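Local structure of uncharacterized protein (Legionella pneumophila subsp. pneumophila str. Philadelphia 1, 4RXV) at residues A[75-80]-A[105-110]; A[113-118]-A[218-223]. The protein is an uncharacterised Legionella protein, seen here as its N-terminal fragment, which carries a RavJ-type peptidase domain of clan CA and is probably a cysteine-protease-like effector. One frame throughout, in Å; residues are numbered along the deposited sequence.

Contact 1. Residues A[75-80]-A[105-110]; sequences QEYIKF and FAYHSA
Tyr107 stands between two rings of helix 74-84, with Tyr77 and Phe80 each turned toward it. Its CB sits over the centre of the Phe80 ring, 3.7 Å from the ring centroid and only 8° off the normal, a CH-pi contact. Beyond CB, the edge of the Tyr107 ring points at that same Phe80 face, with CD2 3.8 Å from Phe80 CE2. Toward Tyr77 the roles reverse: Tyr77 presents its edge to the face of Tyr107 in an offset T-shaped pair, planes 79° apart and CE1 3.7 Å from Tyr107 CD1. The three rings form an aromatic cluster at the crossing of two helices in the RavJ peptidase domain; the axes of segments 75-80 and 105-110 approach to 7.3 Å, crossing at -107°. With CG anti to the backbone N, the Phe80 ring is brought against the backbone of His108, where CD1 lies 3.5 Å from His108 N. On the Tyr77 side Ala110 CB packs 3.7 Å from Tyr77 CD1. Farther out, Tyr107 OH is bonded to Leu69 O, which fixes the far end of the ring, while Val127 of strand 123-133 touches Tyr77, Tyr107 and Ala110. His108 turns its imidazole to Tyr18 OH and Asn85 OD1.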
loop_
_atom_site.group_PDB
_atom_site.type_symbol
_atom_site.label_atom_id
_atom_site.label_comp_id
_atom_site.label_asym_id
_atom_site.label_seq_id
_atom_site.Cartn_x
_atom_site.Cartn_y
_atom_site.Cartn_z
ATOM N N GLN A 75 -12.691 -8.244 0.520
ATOM C CA GLN A 75 -12.820 -8.254 1.968
ATOM C C GLN A 75 -11.471 -8.563 2.647
ATOM O O GLN A 75 -11.191 -8.049 3.739
ATOM C CB GLN A 75 -13.909 -9.230 2.437
ATOM C CG GLN A 75 -14.168 -9.171 3.930
ATOM C CD GLN A 75 -14.748 -7.827 4.375
ATOM O OE1 GLN A 75 -15.449 -7.178 3.629
ATOM N NE2 GLN A 75 -14.451 -7.421 5.601
ATOM N N GLU A 76 -10.639 -9.409 2.039
ATOM C CA GLU A 76 -9.324 -9.677 2.624
ATOM C C GLU A 76 -8.460 -8.424 2.707
ATOM O O GLU A 76 -7.744 -8.239 3.677
ATOM C CB GLU A 76 -8.591 -10.743 1.839
ATOM C CG GLU A 76 -9.122 -12.142 2.050
ATOM C CD GLU A 76 -8.523 -13.049 1.028
ATOM O OE1 GLU A 76 -7.437 -13.599 1.301
ATOM O OE2 GLU A 76 -9.121 -13.194 -0.059
ATOM N N TYR A 77 -8.524 -7.580 1.689
ATOM C CA TYR A 77 -7.753 -6.338 1.717
ATOM C C TYR A 77 -8.280 -5.389 2.792
ATOM O O TYR A 77 -7.496 -4.761 3.503
ATOM C CB TYR A 77 -7.755 -5.673 0.353
ATOM C CG TYR A 77 -6.962 -6.449 -0.673
ATOM C CD1 TYR A 77 -5.578 -6.453 -0.637
ATOM C CD2 TYR A 77 -7.589 -7.193 -1.659
ATOM C CE1 TYR A 77 -4.828 -7.174 -1.543
ATOM C CE2 TYR A 77 -6.849 -7.927 -2.583
ATOM C CZ TYR A 77 -5.464 -7.907 -2.515
ATOM O OH TYR A 77 -4.670 -8.621 -3.381
ATOM N N ILE A 78 -9.597 -5.296 2.924
ATOM C CA ILE A 78 -10.188 -4.463 3.969
ATOM C C ILE A 78 -9.763 -4.969 5.357
ATOM O O ILE A 78 -9.356 -4.184 6.227
ATOM C CB ILE A 78 -11.712 -4.390 3.791
ATOM C CG1 ILE A 78 -12.035 -3.694 2.449
ATOM C CG2 ILE A 78 -12.369 -3.700 4.969
ATOM C CD1 ILE A 78 -13.521 -3.602 2.126
ATOM N N LYS A 79 -9.808 -6.278 5.560
ATOM C CA LYS A 79 -9.385 -6.848 6.831
ATOM C C LYS A 79 -7.913 -6.597 7.109
ATOM O O LYS A 79 -7.538 -6.379 8.251
ATOM C CB LYS A 79 -9.692 -8.338 6.876
ATOM C CG LYS A 79 -11.122 -8.649 7.278
ATOM C CD LYS A 79 -11.320 -10.134 7.507
ATOM C CE LYS A 79 -11.383 -10.864 6.184
ATOM N NZ LYS A 79 -11.093 -12.300 6.328
ATOM N N PHE A 80 -7.091 -6.655 6.072
ATOM C CA PHE A 80 -5.653 -6.411 6.219
ATOM C C PHE A 80 -5.430 -5.008 6.816
ATOM O O PHE A 80 -4.689 -4.846 7.787
ATOM C CB PHE A 80 -4.950 -6.564 4.869
ATOM C CG PHE A 80 -3.445 -6.460 4.931
ATOM C CD1 PHE A 80 -2.816 -5.241 4.978
ATOM C CD2 PHE A 80 -2.659 -7.604 4.882
ATOM C CE1 PHE A 80 -1.440 -5.146 5.021
ATOM C CE2 PHE A 80 -1.276 -7.524 4.910
ATOM C CZ PHE A 80 -0.665 -6.292 4.982
ATOM N N PHE A 105 2.760 -4.280 2.183
ATOM C CA PHE A 105 2.223 -3.006 2.632
ATOM C C PHE A 105 1.096 -2.503 1.710
ATOM O O PHE A 105 0.097 -1.961 2.185
ATOM C CB PHE A 105 3.367 -1.998 2.706
ATOM C CG PHE A 105 3.205 -0.872 3.738
ATOM C CD1 PHE A 105 2.000 -0.521 4.302
ATOM C CD2 PHE A 105 4.327 -0.168 4.118
ATOM C CE1 PHE A 105 1.925 0.522 5.226
ATOM C CE2 PHE A 105 4.261 0.889 5.007
ATOM C CZ PHE A 105 3.060 1.236 5.555
ATOM N N ALA A 106 1.256 -2.674 0.401
ATOM C CA ALA A 106 0.280 -2.209 -0.569
ATOM C C ALA A 106 -1.123 -2.749 -0.282
ATOM O O ALA A 106 -2.101 -2.111 -0.656
ATOM C CB ALA A 106 0.709 -2.563 -1.965
ATOM N N TYR A 107 -1.235 -3.903 0.365
ATOM C CA TYR A 107 -2.518 -4.508 0.648
ATOM C C TYR A 107 -3.334 -3.599 1.570
ATOM O O TYR A 107 -4.555 -3.593 1.484
ATOM C CB TYR A 107 -2.331 -5.866 1.292
ATOM C CG TYR A 107 -1.559 -6.901 0.489
ATOM C CD1 TYR A 107 -1.200 -6.729 -0.836
ATOM C CD2 TYR A 107 -1.147 -8.067 1.116
ATOM C CE1 TYR A 107 -0.482 -7.694 -1.519
ATOM C CE2 TYR A 107 -0.436 -9.029 0.437
ATOM C CZ TYR A 107 -0.097 -8.822 -0.872
ATOM O OH TYR A 107 0.610 -9.774 -1.575
ATOM N N HIS A 108 -2.659 -2.867 2.458
ATOM C CA HIS A 108 -3.350 -1.949 3.361
ATOM C C HIS A 108 -4.106 -0.912 2.548
ATOM O O HIS A 108 -5.289 -0.670 2.761
ATOM C CB HIS A 108 -2.319 -1.294 4.264
ATOM C CG HIS A 108 -2.888 -0.475 5.371
ATOM N ND1 HIS A 108 -3.587 0.695 5.164
ATOM C CD2 HIS A 108 -2.816 -0.665 6.706
ATOM C CE1 HIS A 108 -3.940 1.171 6.341
ATOM N NE2 HIS A 108 -3.479 0.370 7.290
ATOM N N SER A 109 -3.410 -0.265 1.628
ATOM C CA SER A 109 -4.042 0.759 0.782
ATOM C C SER A 109 -5.108 0.182 -0.127
ATOM O O SER A 109 -6.124 0.854 -0.354
ATOM C CB SER A 109 -3.009 1.507 -0.054
ATOM O OG SER A 109 -2.091 2.203 0.748
ATOM N N ALA A 110 -4.928 -1.029 -0.642
ATOM C CA ALA A 110 -5.994 -1.663 -1.405
ATOM C C ALA A 110 -7.265 -1.748 -0.561
ATOM O O ALA A 110 -8.356 -1.456 -1.059
ATOM C CB ALA A 110 -5.570 -3.026 -1.904
#

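Contact 2. Residues A[113-118]-A[218-223]; sequences LLDDPQ and TGQLTP
The carboxylate of Asp115 faces a run of backbone N-H groups in 218-223 and is met in two different ways. Gln220 N reaches OD1 through the syn lone pair, on the side of the other oxygen, at 2.7 Å with an N-H...O angle of 146°. Leu221 N comes to OD2 from above the carboxylate plane, 44° out of it, at 2.9 Å. The site is a nest of the left-right type: Gly219 is left-handed helical and Gln220 right-handed helical, which turns the N-H groups of Gly219, Gln220 and Leu221 to the same side, and the carboxylate sits in their hollow. Gly219 N lies 3.1 Å from OD1 at a poor angle and bonds instead to Asp115 O, at 2.9 Å and in the carbonyl plane. The residue following Leu114 thus receives three consecutive N-H groups through three different oxygens, holding a C-terminal loop that has no regular secondary structure. A chi1 of -168° sets the Asp115 carboxylate trans to its own N and carries it to the loop. This residue is buried, and the three N-H donors would help to offset the negative charge placed there.

Apolar groups border the carboxylate. Leu221 CD1 lies 3.8 Å from Asp115 CB, while its CB and CG come close to OD2. Ile78 of helix 74-84 packs against Asp115, Gln220 and Leu221. Gln220 NE2 bonds to Arg217 O and Gln75 OE1. Asp116 is the N-cap of helix 117-122: its OD1 accepts from Ile119 N and, in a weak bond, from Gln118 N. At the other end, Thr218 lies against the Asp115 carbonyl, and its OG1 is 3.8 Å from Pro117 CB.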
loop_
_atom_site.group_PDB
_atom_site.type_symbol
_atom_site.label_atom_id
_atom_site.label_comp_id
_atom_site.label_asym_id
_atom_site.label_seq_id
_atom_site.Cartn_x
_atom_site.Cartn_y
_atom_site.Cartn_z
ATOM N N LEU A 113 -8.919 1.737 -0.151
ATOM C CA LEU A 113 -9.558 2.169 -1.383
ATOM C C LEU A 113 -10.806 1.363 -1.700
ATOM O O LEU A 113 -11.807 1.922 -2.131
ATOM C CB LEU A 113 -8.558 2.085 -2.520
ATOM C CG LEU A 113 -7.360 3.001 -2.320
ATOM C CD1 LEU A 113 -6.241 2.615 -3.288
ATOM C CD2 LEU A 113 -7.705 4.454 -2.381
ATOM N N LEU A 114 -10.767 0.055 -1.479
ATOM C CA LEU A 114 -11.910 -0.817 -1.710
ATOM C C LEU A 114 -13.050 -0.499 -0.752
ATOM O O LEU A 114 -14.196 -0.825 -1.024
ATOM C CB LEU A 114 -11.488 -2.298 -1.625
ATOM C CG LEU A 114 -10.710 -2.790 -2.853
ATOM C CD1 LEU A 114 -9.927 -4.037 -2.559
ATOM C CD2 LEU A 114 -11.632 -3.017 -4.029
ATOM N N ASP A 115 -12.735 0.084 0.397
ATOM C CA ASP A 115 -13.726 0.397 1.414
ATOM C C ASP A 115 -14.450 1.704 1.131
ATOM O O ASP A 115 -15.363 2.032 1.855
ATOM C CB ASP A 115 -13.049 0.487 2.780
ATOM C CG ASP A 115 -14.038 0.518 3.909
ATOM O OD1 ASP A 115 -14.855 -0.413 3.994
ATOM O OD2 ASP A 115 -13.996 1.482 4.702
ATOM N N ASP A 116 -14.032 2.442 0.108
ATOM C CA ASP A 116 -14.592 3.758 -0.194
ATOM C C ASP A 116 -15.651 3.678 -1.295
ATOM O O ASP A 116 -15.372 3.274 -2.411
ATOM C CB ASP A 116 -13.462 4.692 -0.625
ATOM C CG ASP A 116 -13.909 6.126 -0.779
ATOM O OD1 ASP A 116 -14.757 6.391 -1.654
ATOM O OD2 ASP A 116 -13.396 7.000 -0.041
ATOM N N PRO A 117 -16.880 4.115 -1.002
ATOM C CA PRO A 117 -17.941 3.954 -2.005
ATOM C C PRO A 117 -17.788 4.826 -3.247
ATOM O O PRO A 117 -18.206 4.435 -4.328
ATOM C CB PRO A 117 -19.214 4.343 -1.236
ATOM C CG PRO A 117 -18.731 5.207 -0.139
ATOM C CD PRO A 117 -17.385 4.702 0.249
ATOM N N GLN A 118 -17.155 5.981 -3.108
ATOM C CA GLN A 118 -16.989 6.863 -4.260
ATOM C C GLN A 118 -15.834 6.392 -5.147
ATOM O O GLN A 118 -15.807 6.643 -6.340
ATOM C CB GLN A 118 -16.774 8.301 -3.808
ATOM C CG GLN A 118 -17.973 8.880 -3.086
ATOM C CD GLN A 118 -17.708 10.270 -2.551
ATOM O OE1 GLN A 118 -16.558 10.693 -2.433
ATOM N NE2 GLN A 118 -18.771 10.991 -2.232
ATOM N N THR A 218 -18.948 -1.177 2.078
ATOM C CA THR A 218 -18.051 -0.043 2.198
ATOM C C THR A 218 -18.203 0.621 3.572
ATOM O O THR A 218 -19.164 0.362 4.297
ATOM C CB THR A 218 -18.304 0.985 1.085
ATOM O OG1 THR A 218 -19.664 1.452 1.135
ATOM C CG2 THR A 218 -18.011 0.383 -0.279
ATOM N N GLY A 219 -17.270 1.491 3.940
ATOM C CA GLY A 219 -17.355 2.174 5.225
ATOM C C GLY A 219 -17.054 1.285 6.424
ATOM O O GLY A 219 -17.423 1.608 7.555
ATOM N N GLN A 220 -16.399 0.153 6.183
ATOM C CA GLN A 220 -15.989 -0.724 7.267
ATOM C C GLN A 220 -14.838 -0.163 8.084
ATOM O O GLN A 220 -14.680 -0.516 9.260
ATOM C CB GLN A 220 -15.578 -2.082 6.734
ATOM C CG GLN A 220 -16.668 -2.776 6.000
ATOM C CD GLN A 220 -16.269 -4.169 5.616
ATOM O OE1 GLN A 220 -15.898 -4.976 6.463
ATOM N NE2 GLN A 220 -16.300 -4.453 4.336
ATOM N N LEU A 221 -14.007 0.677 7.470
ATOM C CA LEU A 221 -12.785 1.131 8.125
ATOM C C LEU A 221 -12.960 2.507 8.761
ATOM O O LEU A 221 -13.667 3.384 8.256
ATOM C CB LEU A 221 -11.630 1.223 7.135
ATOM C CG LEU A 221 -11.274 -0.053 6.384
ATOM C CD1 LEU A 221 -10.215 0.184 5.345
ATOM C CD2 LEU A 221 -10.835 -1.155 7.348
ATOM N N THR A 222 -12.288 2.709 9.882
ATOM C CA THR A 222 -12.143 4.029 10.453
ATOM C C THR A 222 -10.792 4.578 9.996
ATOM O O THR A 222 -9.769 3.941 10.215
ATOM C CB THR A 222 -12.216 3.946 11.967
ATOM O OG1 THR A 222 -13.478 3.368 12.343
ATOM C CG2 THR A 222 -12.076 5.314 12.568
ATOM N N PRO A 223 -10.767 5.751 9.347
ATOM C CA PRO A 223 -9.459 6.338 9.027
ATOM C C PRO A 223 -8.582 6.428 10.265
ATOM O O PRO A 223 -9.080 6.713 11.346
ATOM C CB PRO A 223 -9.816 7.722 8.486
ATOM C CG PRO A 223 -11.203 7.544 7.918
ATOM C CD PRO A 223 -11.875 6.625 8.910
#

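In the fold
Along the chain from the N terminus, helix 74-84 comes first, and contact 1 closes the excursion through strands 91-92 and 95-100 when helix 105-114 returns across it. Contact 2 opens at the far end of that same helix and closes a much longer excursion, through the four-stranded antiparallel sheet and helix 172-176, before the loop after strand 202-206 comes back. The two closures therefore run in series, neither nesting nor crossing, with helix 105-114 shared. Their centres are about 11 Å apart, and they meet directly: Ile78 O packs 3.6 Å from Leu221 CD2, so the C-terminal loop also touches helix 74-84.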